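PDB 1NM2: malonyl CoA:acyl carrier protein malonyltransferase, which probably transfers the malonyl group from malonyl-CoA to the holo acyl carrier protein, a step of fatty acid biosynthesis. Local coordinates for residues Gly124-Glu129 / Ala207-Lys212; Ala200-His205 / Val249-Asn254. One frame throughout, in Å; residues are numbered along the deposited sequence.

Contact 1: Gly124-Glu129 / Ala207-Lys212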
loop_
_atom_site.group_PDB
_atom_site.type_symbol
_atom_site.label_atom_id
_atom_site.label_comp_id
_atom_site.label_asym_id
_atom_site.label_seq_id
_atom_site.Cartn_x
_atom_site.Cartn_y
_atom_site.Cartn_z
ATOM N N GLY A 124 -4.152 2.252 -10.956
ATOM C CA GLY A 124 -4.538 0.868 -11.183
ATOM C C GLY A 124 -4.729 0.484 -12.639
ATOM O O GLY A 124 -4.325 -0.600 -13.058
ATOM N N LEU A 125 -5.362 1.362 -13.409
ATOM C CA LEU A 125 -5.584 1.105 -14.824
ATOM C C LEU A 125 -4.246 1.101 -15.557
ATOM O O LEU A 125 -3.977 0.206 -16.349
ATOM C CB LEU A 125 -6.501 2.179 -15.422
ATOM C CG LEU A 125 -7.959 2.189 -14.942
ATOM C CD1 LEU A 125 -8.620 3.506 -15.309
ATOM C CD2 LEU A 125 -8.714 1.018 -15.561
ATOM N N ALA A 126 -3.402 2.092 -15.273
ATOM C CA ALA A 126 -2.098 2.201 -15.924
ATOM C C ALA A 126 -1.199 0.999 -15.683
ATOM O O ALA A 126 -0.516 0.538 -16.596
ATOM C CB ALA A 126 -1.383 3.481 -15.467
ATOM N N MET A 127 -1.182 0.500 -14.450
ATOM C CA MET A 127 -0.350 -0.654 -14.122
ATOM C C MET A 127 -0.916 -1.931 -14.751
ATOM O O MET A 127 -0.170 -2.828 -15.133
ATOM C CB MET A 127 -0.222 -0.787 -12.597
ATOM C CG MET A 127 0.574 0.370 -11.976
ATOM S SD MET A 127 0.702 0.376 -10.174
ATOM C CE MET A 127 2.016 -0.826 -9.946
ATOM N N ALA A 128 -2.237 -2.001 -14.876
ATOM C CA ALA A 128 -2.859 -3.166 -15.496
ATOM C C ALA A 128 -2.457 -3.186 -16.967
ATOM O O ALA A 128 -2.038 -4.217 -17.497
ATOM C CB ALA A 128 -4.374 -3.089 -15.368
ATOM N N GLU A 129 -2.570 -2.028 -17.614
ATOM C CA GLU A 129 -2.231 -1.888 -19.028
ATOM C C GLU A 129 -0.758 -2.203 -19.297
ATOM O O GLU A 129 -0.425 -2.868 -20.281
ATOM C CB GLU A 129 -2.561 -0.471 -19.503
ATOM C CG GLU A 129 -4.046 -0.177 -19.511
ATOM C CD GLU A 129 -4.372 1.221 -20.001
ATOM O OE1 GLU A 129 -5.535 1.449 -20.384
ATOM O OE2 GLU A 129 -3.476 2.093 -19.997
ATOM N N ALA A 207 7.374 1.199 -16.545
ATOM C CA ALA A 207 7.775 2.474 -17.133
ATOM C C ALA A 207 6.625 3.171 -17.852
ATOM O O ALA A 207 6.426 4.376 -17.686
ATOM C CB ALA A 207 8.963 2.274 -18.102
ATOM N N PRO A 208 5.851 2.429 -18.666
ATOM C CA PRO A 208 4.737 3.078 -19.364
ATOM C C PRO A 208 3.634 3.531 -18.407
ATOM O O PRO A 208 2.845 4.410 -18.742
ATOM C CB PRO A 208 4.271 2.007 -20.354
ATOM C CG PRO A 208 4.619 0.731 -19.672
ATOM C CD PRO A 208 5.972 1.013 -19.062
ATOM N N ALA A 209 3.585 2.932 -17.217
ATOM C CA ALA A 209 2.586 3.308 -16.217
ATOM C C ALA A 209 2.976 4.663 -15.608
ATOM O O ALA A 209 2.116 5.447 -15.208
ATOM C CB ALA A 209 2.492 2.232 -15.126
ATOM N N VAL A 210 4.277 4.933 -15.537
ATOM C CA VAL A 210 4.760 6.206 -15.002
ATOM C C VAL A 210 4.282 7.331 -15.917
ATOM O O VAL A 210 3.779 8.358 -15.453
ATOM C CB VAL A 210 6.308 6.250 -14.938
ATOM C CG1 VAL A 210 6.774 7.636 -14.495
ATOM C CG2 VAL A 210 6.824 5.186 -13.978
ATOM N N ASP A 211 4.438 7.132 -17.224
ATOM C CA ASP A 211 4.023 8.142 -18.192
ATOM C C ASP A 211 2.535 8.455 -18.035
ATOM O O ASP A 211 2.146 9.621 -17.950
ATOM C CB ASP A 211 4.296 7.673 -19.624
ATOM C CG ASP A 211 5.756 7.324 -19.863
ATOM O OD1 ASP A 211 6.648 7.993 -19.291
ATOM O OD2 ASP A 211 6.012 6.382 -20.644
ATOM N N LYS A 212 1.710 7.413 -17.985
ATOM C CA LYS A 212 0.269 7.588 -17.841
ATOM C C LYS A 212 -0.111 8.194 -16.492
ATOM O O LYS A 212 -0.977 9.067 -16.421
ATOM C CB LYS A 212 -0.446 6.243 -18.016
ATOM C CG LYS A 212 -0.255 5.600 -19.378
ATOM C CD LYS A 212 -0.904 4.219 -19.423
ATOM C CE LYS A 212 -0.695 3.528 -20.762
ATOM N NZ LYS A 212 -1.344 4.266 -21.882
#

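Contact 2: Ala200-His205 / Val249-Asn254. With ACY (acetic acid), chain D.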
loop_
_atom_site.group_PDB
_atom_site.type_symbol
_atom_site.label_atom_id
_atom_site.label_comp_id
_atom_site.label_asym_id
_atom_site.label_seq_id
_atom_site.Cartn_x
_atom_site.Cartn_y
_atom_site.Cartn_z
ATOM N N ALA A 200 4.879 -7.431 -13.192
ATOM C CA ALA A 200 6.041 -7.048 -12.409
ATOM C C ALA A 200 5.931 -5.607 -11.926
ATOM O O ALA A 200 6.629 -4.723 -12.421
ATOM C CB ALA A 200 7.309 -7.230 -13.244
ATOM N N PHE A 201 5.045 -5.372 -10.962
ATOM C CA PHE A 201 4.875 -4.033 -10.411
ATOM C C PHE A 201 6.182 -3.675 -9.722
ATOM O O PHE A 201 6.934 -4.562 -9.320
ATOM C CB PHE A 201 3.735 -4.016 -9.388
ATOM C CG PHE A 201 2.401 -4.414 -9.953
ATOM C CD1 PHE A 201 1.433 -4.991 -9.137
ATOM C CD2 PHE A 201 2.100 -4.196 -11.294
ATOM C CE1 PHE A 201 0.182 -5.348 -9.647
ATOM C CE2 PHE A 201 0.855 -4.547 -11.814
ATOM C CZ PHE A 201 -0.106 -5.126 -10.986
ATOM N N HIS A 202 6.449 -2.379 -9.605
ATOM C CA HIS A 202 7.653 -1.877 -8.962
ATOM C C HIS A 202 8.964 -2.271 -9.633
ATOM O O HIS A 202 9.971 -2.512 -8.967
ATOM C CB HIS A 202 7.637 -2.273 -7.488
ATOM C CG HIS A 202 6.464 -1.707 -6.748
ATOM N ND1 HIS A 202 6.330 -0.359 -6.501
ATOM C CD2 HIS A 202 5.319 -2.286 -6.315
ATOM C CE1 HIS A 202 5.149 -0.129 -5.954
ATOM N NE2 HIS A 202 4.515 -1.282 -5.832
ATOM N N THR A 203 8.931 -2.309 -10.964
ATOM C CA THR A 203 10.098 -2.617 -11.790
ATOM C C THR A 203 9.980 -1.749 -13.043
ATOM O O THR A 203 8.944 -1.109 -13.275
ATOM C CB THR A 203 10.135 -4.093 -12.252
ATOM O OG1 THR A 203 9.137 -4.298 -13.261
ATOM C CG2 THR A 203 9.893 -5.032 -11.084
ATOM N N ARG A 204 11.037 -1.736 -13.851
ATOM C CA ARG A 204 11.060 -0.953 -15.080
ATOM C C ARG A 204 9.939 -1.370 -16.026
ATOM O O ARG A 204 9.607 -0.647 -16.972
ATOM C CB ARG A 204 12.401 -1.128 -15.797
ATOM C CG ARG A 204 12.616 -2.525 -16.363
ATOM C CD ARG A 204 13.809 -2.563 -17.310
ATOM N NE ARG A 204 13.914 -3.848 -17.997
ATOM C CZ ARG A 204 14.142 -5.005 -17.383
ATOM N NH1 ARG A 204 14.292 -5.040 -16.064
ATOM N NH2 ARG A 204 14.212 -6.130 -18.087
ATOM N N HIS A 205 9.369 -2.548 -15.793
ATOM C CA HIS A 205 8.283 -3.003 -16.645
ATOM C C HIS A 205 7.062 -2.098 -16.501
ATOM O O HIS A 205 6.139 -2.170 -17.307
ATOM C CB HIS A 205 7.918 -4.459 -16.326
ATOM C CG HIS A 205 8.877 -5.454 -16.902
ATOM N ND1 HIS A 205 9.775 -6.161 -16.129
ATOM C CD2 HIS A 205 9.109 -5.828 -18.183
ATOM C CE1 HIS A 205 10.519 -6.924 -16.911
ATOM N NE2 HIS A 205 10.135 -6.739 -18.161
ATOM N N VAL A 249 4.231 8.923 -8.206
ATOM C CA VAL A 249 4.193 8.608 -9.630
ATOM C C VAL A 249 5.329 7.672 -10.041
ATOM O O VAL A 249 5.121 6.734 -10.809
ATOM C CB VAL A 249 4.267 9.891 -10.480
ATOM C CG1 VAL A 249 4.240 9.542 -11.964
ATOM C CG2 VAL A 249 3.104 10.813 -10.131
ATOM N N GLY A 250 6.523 7.933 -9.519
ATOM C CA GLY A 250 7.675 7.110 -9.843
ATOM C C GLY A 250 7.690 5.751 -9.167
ATOM O O GLY A 250 8.216 4.794 -9.734
ATOM N N GLN A 251 7.109 5.657 -7.970
ATOM C CA GLN A 251 7.082 4.405 -7.213
ATOM C C GLN A 251 6.456 3.205 -7.914
ATOM O O GLN A 251 6.741 2.067 -7.544
ATOM C CB GLN A 251 6.377 4.589 -5.855
ATOM C CG GLN A 251 7.300 5.005 -4.706
ATOM C CD GLN A 251 8.508 4.092 -4.560
ATOM O OE1 GLN A 251 8.386 2.904 -4.221
ATOM N NE2 GLN A 251 9.682 4.639 -4.824
ATOM N N VAL A 252 5.604 3.431 -8.908
ATOM C CA VAL A 252 4.993 2.294 -9.593
ATOM C C VAL A 252 6.078 1.469 -10.283
ATOM O O VAL A 252 5.872 0.287 -10.580
ATOM C CB VAL A 252 3.942 2.735 -10.650
ATOM C CG1 VAL A 252 2.864 3.597 -9.991
ATOM C CG2 VAL A 252 4.617 3.475 -11.790
ATOM N N ALA A 253 7.234 2.086 -10.522
ATOM C CA ALA A 253 8.340 1.393 -11.186
ATOM C C ALA A 253 9.602 1.247 -10.331
ATOM O O ALA A 253 10.653 0.819 -10.823
ATOM C CB ALA A 253 8.681 2.102 -12.493
ATOM N N ASN A 254 9.501 1.602 -9.055
ATOM C CA ASN A 254 10.633 1.509 -8.137
ATOM C C ASN A 254 10.307 0.541 -6.997
ATOM O O ASN A 254 9.155 0.420 -6.588
ATOM C CB ASN A 254 10.950 2.887 -7.533
ATOM C CG ASN A 254 11.807 3.760 -8.440
ATOM O OD1 ASN A 254 11.889 4.973 -8.239
ATOM N ND2 ASN A 254 12.464 3.152 -9.419
HETATM C C ACY D . 1.054 -2.374 -6.227
HETATM O O ACY D . -0.102 -2.907 -6.492
HETATM O OXT ACY D . 1.416 -1.168 -6.442
HETATM C CH3 ACY D . 2.038 -3.339 -5.585
#

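Contact 1: Gly124-Glu129 / Ala207-Lys212
A126 and A209 face each other where two helices of the acyl transferase domain pack side by side, running 150° apart in direction, with segment axes that approach to 8.2 Å and CA atoms of A126 and A209 4.8 Å apart. This is a closely packed, roughly antiparallel helix pair, one from helix 113-132 and the other from the first turns of helix 207-217, and small residues at the crossing let the backbones come near. The A209 methyl presses against the main chain of the partner helix, with A209 CB 3.8 Å from A126 O, and the two methyls meet at 4.1 Å between A126 CB and A209 CB. One helical turn further along, K212 extends the seam: K212 CB rests 3.9 Å from A126 CB, and its CD also reaches over that methyl. M127 leaves its helix away from the partner, yet M127 CG still touches the A209 methyl at 4.1 Å from A209 CB. With CG beside the backbone N (chi1 -67°) and a bend at chi3, the thioether end runs on toward a bound acetate. The seam is apolar in its buried part and charged where it meets solvent. There E129, extended beyond CG, and K212 cross at about a right angle. The carboxylate meets the lysine's last methylenes as well as its ammonium group: E129 OE2 lies 3.2 Å from K212 CE, and the salt bridge from E129 OE2 to K212 NZ spans 3.6 Å, the lysine chain turning at chi4 (-63°).

Contact 2: Ala200-His205 / Val249-Asn254
H202 is clasped by the type I turn Q251-N254. H202 N donates to V252 O at 2.9 Å. From there the side chain can be followed outward: H202 CB lies 3.2 Å from N254 O, and CG sits beside the same oxygen. With CG beside the backbone N (chi1 -61°), the ring meets the turn's carbonyls with its ND1 edge. H202 ND1 bonds N254 O at 2.9 Å and, weakly, Q251 O at 2.7 Å, a fork that fixes the ring's rotation. CE1 also borders Q251 O, while CD2 lies against the acetate methyl. At the tip H202 NE2 hydrogen-bonds S98 OG and makes a weak bond to OXT of the acetate. A phenylalanine here would probably leave S98 without its nitrogen partner and the two turn carbonyls without their shared donor. Alongside, T203 OG1 accepts from H205 N in an ST turn and donates to A200 O, while T203 O receives a CA-H...O contact from A253. The acetate, also bound by S98 and R123, mimics a malonyl group; the pairing of H202 with S98 in a GxSxG sequence is consistent with the Ser-His active site of malonyl-CoA:ACP transacylases.

Contacts 1 and 2 have centres 9 Å apart, on the same side of the chain's centre, in a protein with an alpha/beta hydrolase-like core. Their segments alternate in sequence: 124-129, 200-205, 207-212, 249-254. Only one residue separates the loop 200-205 from the start of helix 207-217, so the two contacts share a nearly continuous piece of chain. They also touch directly. M127 CE packs 3.6 Å from F201 CG, and V210 CG2 lies 3.5 Å from V252 CG2. All four segments lie within the acyl transferase domain. M127, reaching the acetate-bearing pocket and packing on V252, ties helix 113-132 to the site of H202, probably the catalytic centre.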